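Local structure of diaminopimelate decarboxylase (Phaeodactylum tricornutum, 7JPJ) at residues T27-Y32 with A290-V295; F407-E412 with K426-S431. The protein probably catalyses the pyridoxal-phosphate-dependent decarboxylation of diaminopimelate, the step that yields lysine, and works as an obligate dimer. All blocks are in the same frame, centred on the assembly; numbering follows the deposited sequence.

Contact 1 (T27-Y32 with A290-V295); sequences TPLYAY and ALVSKV
Leu29 and Val292 exchange two backbone hydrogen bonds: the amide N of Val292 reaches Leu29 O at 2.9 Å in a nearly straight line (171° at the hydrogen), while Leu29 N meets Val292 O at 3.0 Å with more bend, 140°. Two residues on, Ala31 and Ala290 repeat the exchange, Ala31 N lying 2.8 Å from Ala290 O. The non-hydrogen-bonded pair Tyr30 and Leu291 sits between them. Leu29, Ala31, Ala290 and Val292 share one face of the sheet; there the Leu29 and Val292 side chains lie alongside each other, CG of Leu29 3.9 Å from CB of Val292. Val292 CG2, anti to the carbonyl carbon, is the branch that reaches Leu29 CD1 and Ala31 CB. This antiparallel pair lies inside the mixed beta sheet that accompanies the TIM-barrel domain in fold-type III PLP decarboxylases. Before the strand, a cis peptide bond precedes Pro28, whose CA comes 3.3 Å from Val292 O. Thr27 sets CG2 3.5 Å from the same oxygen, and the bent Lys294 chain crosses its side chain at about a right angle. Asp313 ties these two together, OD2 bonded to Thr27 OG1 and OD1 to Lys294 N. Helix 14-24 covers Leu29 through Cys20, Ile21 and Ala24.

Contact 2 (F407-E412 with K426-S431); sequences FPEAPE and KRQTLS. With SO4 (sulfate ion), chain E.
Lys426 opens the contact with its backbone, where the carbonyl carbon lies 4.1 Å from Pro411 CB; a water lies 2.6 Å from Lys426 O and makes a weak, longer bond to Glu409 O. Arg427 comes next and lays its guanidinium against the proline ring: Pro411 CD sits over one face, 3.3 Å from NH1 and offset toward the rim. The chain starts with CG anti to the backbone N (chi1 -176°) and then bends at chi3 (-45°), which brings the flat group back alongside Pro411. Arg427 NH1 also bonds to Pro28 O. Gln428 grips Glu409 twice. Gln428 N donates to Glu409 O along a straight 3.3 Å line, and Gln428 OE1 accepts from Glu409 N at 3.1 Å, the donor tilted 15° from the amide carbonyl plane. The contact joins the loop leading into strand 412-415 to the chain following strand 421-423, its antiparallel partner in the mixed sheet. OE1 is held by a second donor, Asn403 ND2. Gln428 O lies 3.2 Å from Pro408 CB, on a ring that also packs against Phe84 of the second subunit. Thr429 N-caps the short, weakly bonded helix 430-433, its side chain capping a backbone N beyond the segment, and Leu430 N bonds to a sulfate ion, probably from the crystallisation liquor.

In the fold
The centres of the two contacts lie 13 Å apart, on the same side of the chain's centre, and contact 1 closes before contact 2 opens. Strand 29-33 joins them: it is antiparallel to strand 289-300 in contact 1 and parallel to strand 412-415, which begins at the end of the 407-412 segment. The probable hydrogen bonds Tyr30 N to Pro411 O and Tyr32 OH to Glu412 OE2 bind one contact to the other. Residues from near the N-terminus, from about two thirds along the chain and from near the C-terminus are thereby brought into one mixed sheet. Contact 1 touches no other chain, whereas contact 2 reaches the second subunit of the obligate dimer.

Contact 1 (T27-Y32 with A290-V295)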
loop_
_atom_site.group_PDB
_atom_site.type_symbol
_atom_site.label_atom_id
_atom_site.label_comp_id
_atom_site.label_asym_id
_atom_site.label_seq_id
_atom_site.Cartn_x
_atom_site.Cartn_y
_atom_site.Cartn_z
ATOM N N THR A 27 -5.972 -20.753 -1.134
ATOM C CA THR A 27 -4.920 -19.756 -1.029
ATOM C C THR A 27 -5.307 -18.489 -1.779
ATOM O O THR A 27 -6.130 -18.525 -2.698
ATOM C CB THR A 27 -3.605 -20.316 -1.588
ATOM O OG1 THR A 27 -3.873 -21.121 -2.744
ATOM C CG2 THR A 27 -2.892 -21.161 -0.534
ATOM N N PRO A 28 -4.743 -17.327 -1.403
ATOM C CA PRO A 28 -3.790 -17.092 -0.312
ATOM C C PRO A 28 -4.459 -16.912 1.046
ATOM O O PRO A 28 -5.680 -16.771 1.110
ATOM C CB PRO A 28 -3.093 -15.804 -0.743
ATOM C CG PRO A 28 -4.142 -15.066 -1.487
ATOM C CD PRO A 28 -4.982 -16.103 -2.189
ATOM N N LEU A 29 -3.665 -16.914 2.115
ATOM C CA LEU A 29 -4.194 -16.720 3.458
ATOM C C LEU A 29 -3.068 -16.292 4.386
ATOM O O LEU A 29 -1.887 -16.505 4.101
ATOM C CB LEU A 29 -4.870 -17.991 3.984
ATOM C CG LEU A 29 -3.988 -19.240 4.089
ATOM C CD1 LEU A 29 -3.560 -19.512 5.530
ATOM C CD2 LEU A 29 -4.708 -20.443 3.503
ATOM N N TYR A 30 -3.454 -15.675 5.498
ATOM C CA TYR A 30 -2.538 -15.354 6.583
ATOM C C TYR A 30 -2.671 -16.416 7.666
ATOM O O TYR A 30 -3.788 -16.761 8.068
ATOM C CB TYR A 30 -2.829 -13.977 7.182
ATOM C CG TYR A 30 -2.719 -12.799 6.234
ATOM C CD1 TYR A 30 -1.487 -12.224 5.947
ATOM C CD2 TYR A 30 -3.853 -12.237 5.659
ATOM C CE1 TYR A 30 -1.387 -11.138 5.096
ATOM C CE2 TYR A 30 -3.762 -11.153 4.804
ATOM C CZ TYR A 30 -2.529 -10.605 4.529
ATOM O OH TYR A 30 -2.435 -9.525 3.684
ATOM N N ALA A 31 -1.537 -16.927 8.134
ATOM C CA ALA A 31 -1.497 -17.913 9.204
ATOM C C ALA A 31 -0.781 -17.316 10.405
ATOM O O ALA A 31 0.338 -16.810 10.275
ATOM C CB ALA A 31 -0.798 -19.194 8.749
ATOM N N TYR A 32 -1.430 -17.366 11.566
ATOM C CA TYR A 32 -0.847 -16.921 12.824
ATOM C C TYR A 32 -0.752 -18.103 13.778
ATOM O O TYR A 32 -1.663 -18.934 13.844
ATOM C CB TYR A 32 -1.671 -15.796 13.461
ATOM C CG TYR A 32 -1.869 -14.590 12.566
ATOM C CD1 TYR A 32 -2.960 -14.514 11.707
ATOM C CD2 TYR A 32 -0.969 -13.529 12.579
ATOM C CE1 TYR A 32 -3.150 -13.415 10.886
ATOM C CE2 TYR A 32 -1.149 -12.425 11.761
ATOM C CZ TYR A 32 -2.243 -12.372 10.916
ATOM O OH TYR A 32 -2.438 -11.281 10.094
ATOM N N ALA A 290 2.414 -15.593 8.905
ATOM C CA ALA A 290 3.019 -16.063 7.668
ATOM C C ALA A 290 1.991 -16.040 6.550
ATOM O O ALA A 290 0.842 -16.447 6.744
ATOM C CB ALA A 290 3.585 -17.479 7.823
ATOM N N LEU A 291 2.415 -15.561 5.381
ATOM C CA LEU A 291 1.586 -15.618 4.186
ATOM C C LEU A 291 1.736 -16.983 3.525
ATOM O O LEU A 291 2.856 -17.443 3.275
ATOM C CB LEU A 291 1.972 -14.507 3.208
ATOM C CG LEU A 291 1.310 -14.561 1.828
ATOM C CD1 LEU A 291 -0.171 -14.218 1.916
ATOM C CD2 LEU A 291 2.021 -13.649 0.844
ATOM N N VAL A 292 0.608 -17.630 3.246
ATOM C CA VAL A 292 0.577 -18.960 2.648
ATOM C C VAL A 292 -0.101 -18.835 1.291
ATOM O O VAL A 292 -1.297 -18.525 1.213
ATOM C CB VAL A 292 -0.152 -19.973 3.540
ATOM C CG1 VAL A 292 -0.057 -21.366 2.949
ATOM C CG2 VAL A 292 0.420 -19.945 4.945
ATOM N N SER A 293 0.655 -19.075 0.223
ATOM C CA SER A 293 0.150 -18.968 -1.138
ATOM C C SER A 293 0.574 -20.190 -1.942
ATOM O O SER A 293 1.369 -21.019 -1.489
ATOM C CB SER A 293 0.648 -17.688 -1.823
ATOM O OG SER A 293 2.044 -17.753 -2.062
ATOM N N LYS A 294 0.036 -20.291 -3.154
ATOM C CA LYS A 294 0.357 -21.376 -4.065
ATOM C C LYS A 294 1.059 -20.830 -5.299
ATOM O O LYS A 294 0.816 -19.696 -5.726
ATOM C CB LYS A 294 -0.900 -22.156 -4.476
ATOM C CG LYS A 294 -1.083 -23.462 -3.707
ATOM C CD LYS A 294 -2.410 -24.148 -4.024
ATOM C CE LYS A 294 -3.112 -24.620 -2.752
ATOM N NZ LYS A 294 -2.855 -26.063 -2.460
ATOM N N VAL A 295 1.947 -21.648 -5.862
ATOM C CA VAL A 295 2.622 -21.331 -7.118
ATOM C C VAL A 295 1.650 -21.675 -8.244
ATOM O O VAL A 295 1.465 -22.844 -8.586
ATOM C CB VAL A 295 3.947 -22.083 -7.260
ATOM C CG1 VAL A 295 4.701 -21.598 -8.489
ATOM C CG2 VAL A 295 4.790 -21.910 -6.006
#

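Contact 2 (F407-E412 with K426-S431)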
loop_
_atom_site.group_PDB
_atom_site.type_symbol
_atom_site.label_atom_id
_atom_site.label_comp_id
_atom_site.label_asym_id
_atom_site.label_seq_id
_atom_site.Cartn_x
_atom_site.Cartn_y
_atom_site.Cartn_z
ATOM N N PHE A 407 -8.644 -7.944 -6.271
ATOM C CA PHE A 407 -8.460 -9.204 -5.565
ATOM C C PHE A 407 -9.072 -9.110 -4.167
ATOM O O PHE A 407 -8.909 -8.095 -3.482
ATOM C CB PHE A 407 -6.975 -9.562 -5.467
ATOM C CG PHE A 407 -6.411 -10.175 -6.719
ATOM C CD1 PHE A 407 -6.881 -11.394 -7.185
ATOM C CD2 PHE A 407 -5.412 -9.532 -7.433
ATOM C CE1 PHE A 407 -6.365 -11.959 -8.338
ATOM C CE2 PHE A 407 -4.890 -10.092 -8.585
ATOM C CZ PHE A 407 -5.368 -11.306 -9.038
ATOM N N PRO A 408 -9.784 -10.140 -3.718
ATOM C CA PRO A 408 -10.407 -10.075 -2.393
ATOM C C PRO A 408 -9.371 -10.094 -1.284
ATOM O O PRO A 408 -8.262 -10.611 -1.444
ATOM C CB PRO A 408 -11.284 -11.330 -2.350
ATOM C CG PRO A 408 -10.647 -12.263 -3.317
ATOM C CD PRO A 408 -10.093 -11.399 -4.414
ATOM N N GLU A 409 -9.752 -9.519 -0.144
ATOM C CA GLU A 409 -8.896 -9.538 1.035
ATOM C C GLU A 409 -8.725 -10.967 1.538
ATOM O O GLU A 409 -9.708 -11.673 1.783
ATOM C CB GLU A 409 -9.484 -8.652 2.132
ATOM C CG GLU A 409 -8.439 -8.002 3.029
ATOM C CD GLU A 409 -9.050 -7.203 4.171
ATOM O OE1 GLU A 409 -10.270 -6.928 4.125
ATOM O OE2 GLU A 409 -8.305 -6.837 5.107
ATOM N N ALA A 410 -7.471 -11.388 1.697
ATOM C CA ALA A 410 -7.179 -12.765 2.064
ATOM C C ALA A 410 -7.721 -13.086 3.457
ATOM O O ALA A 410 -7.782 -12.215 4.329
ATOM C CB ALA A 410 -5.674 -13.022 2.022
ATOM N N PRO A 411 -8.124 -14.333 3.692
ATOM C CA PRO A 411 -8.586 -14.729 5.027
ATOM C C PRO A 411 -7.429 -14.836 6.009
ATOM O O PRO A 411 -6.254 -14.748 5.653
ATOM C CB PRO A 411 -9.237 -16.093 4.783
ATOM C CG PRO A 411 -8.554 -16.620 3.574
ATOM C CD PRO A 411 -8.264 -15.424 2.713
ATOM N N GLU A 412 -7.786 -15.033 7.278
ATOM C CA GLU A 412 -6.815 -15.195 8.351
ATOM C C GLU A 412 -7.116 -16.471 9.123
ATOM O O GLU A 412 -8.277 -16.774 9.412
ATOM C CB GLU A 412 -6.825 -13.994 9.304
ATOM C CG GLU A 412 -6.052 -12.792 8.793
ATOM C CD GLU A 412 -6.298 -11.543 9.623
ATOM O OE1 GLU A 412 -7.415 -11.400 10.168
ATOM O OE2 GLU A 412 -5.378 -10.703 9.728
ATOM N N LYS A 426 -13.019 -14.668 7.545
ATOM C CA LYS A 426 -13.372 -15.318 6.292
ATOM C C LYS A 426 -12.947 -14.460 5.106
ATOM O O LYS A 426 -12.817 -13.237 5.206
ATOM C CB LYS A 426 -14.876 -15.600 6.236
ATOM C CG LYS A 426 -15.764 -14.386 6.466
ATOM C CD LYS A 426 -17.241 -14.764 6.388
ATOM C CE LYS A 426 -18.147 -13.593 6.752
ATOM N NZ LYS A 426 -19.592 -13.946 6.629
ATOM N N ARG A 427 -12.713 -15.123 3.975
ATOM C CA ARG A 427 -12.313 -14.420 2.767
ATOM C C ARG A 427 -13.386 -13.421 2.356
ATOM O O ARG A 427 -14.586 -13.681 2.485
ATOM C CB ARG A 427 -12.055 -15.413 1.634
ATOM C CG ARG A 427 -11.534 -14.782 0.349
ATOM C CD ARG A 427 -11.304 -15.829 -0.735
ATOM N NE ARG A 427 -10.626 -17.015 -0.215
ATOM C CZ ARG A 427 -9.307 -17.129 -0.092
ATOM N NH1 ARG A 427 -8.512 -16.131 -0.455
ATOM N NH2 ARG A 427 -8.782 -18.243 0.395
ATOM N N GLN A 428 -12.943 -12.268 1.869
ATOM C CA GLN A 428 -13.865 -11.249 1.390
ATOM C C GLN A 428 -14.479 -11.675 0.060
ATOM O O GLN A 428 -13.830 -12.330 -0.762
ATOM C CB GLN A 428 -13.128 -9.919 1.242
ATOM C CG GLN A 428 -14.008 -8.709 1.033
ATOM C CD GLN A 428 -13.188 -7.451 0.853
ATOM O OE1 GLN A 428 -12.074 -7.498 0.336
ATOM N NE2 GLN A 428 -13.727 -6.320 1.291
ATOM N N THR A 429 -15.740 -11.319 -0.148
ATOM C CA THR A 429 -16.373 -11.610 -1.422
ATOM C C THR A 429 -16.169 -10.446 -2.381
ATOM O O THR A 429 -15.859 -9.322 -1.976
ATOM C CB THR A 429 -17.867 -11.894 -1.256
ATOM O OG1 THR A 429 -18.567 -10.667 -1.024
ATOM C CG2 THR A 429 -18.104 -12.835 -0.091
ATOM N N LEU A 430 -16.342 -10.733 -3.672
ATOM C CA LEU A 430 -16.161 -9.701 -4.687
ATOM C C LEU A 430 -17.125 -8.543 -4.477
ATOM O O LEU A 430 -16.724 -7.374 -4.535
ATOM C CB LEU A 430 -16.337 -10.301 -6.080
ATOM C CG LEU A 430 -16.230 -9.304 -7.235
ATOM C CD1 LEU A 430 -14.817 -8.754 -7.336
ATOM C CD2 LEU A 430 -16.665 -9.945 -8.545
ATOM N N SER A 431 -18.401 -8.844 -4.222
ATOM C CA SER A 431 -19.394 -7.785 -4.072
ATOM C C SER A 431 -19.110 -6.902 -2.859
ATOM O O SER A 431 -19.506 -5.732 -2.845
ATOM C CB SER A 431 -20.796 -8.391 -3.989
ATOM O OG SER A 431 -21.223 -8.523 -2.642
HETATM S S SO4 E . -16.938 -14.326 -4.937
HETATM O O1 SO4 E . -16.711 -15.770 -4.876
HETATM O O2 SO4 E . -16.229 -13.682 -3.835
HETATM O O3 SO4 E . -16.435 -13.802 -6.209
HETATM O O4 SO4 E . -18.372 -14.053 -4.838
HETATM O O HOH W 1 -11.011 -11.430 4.851
#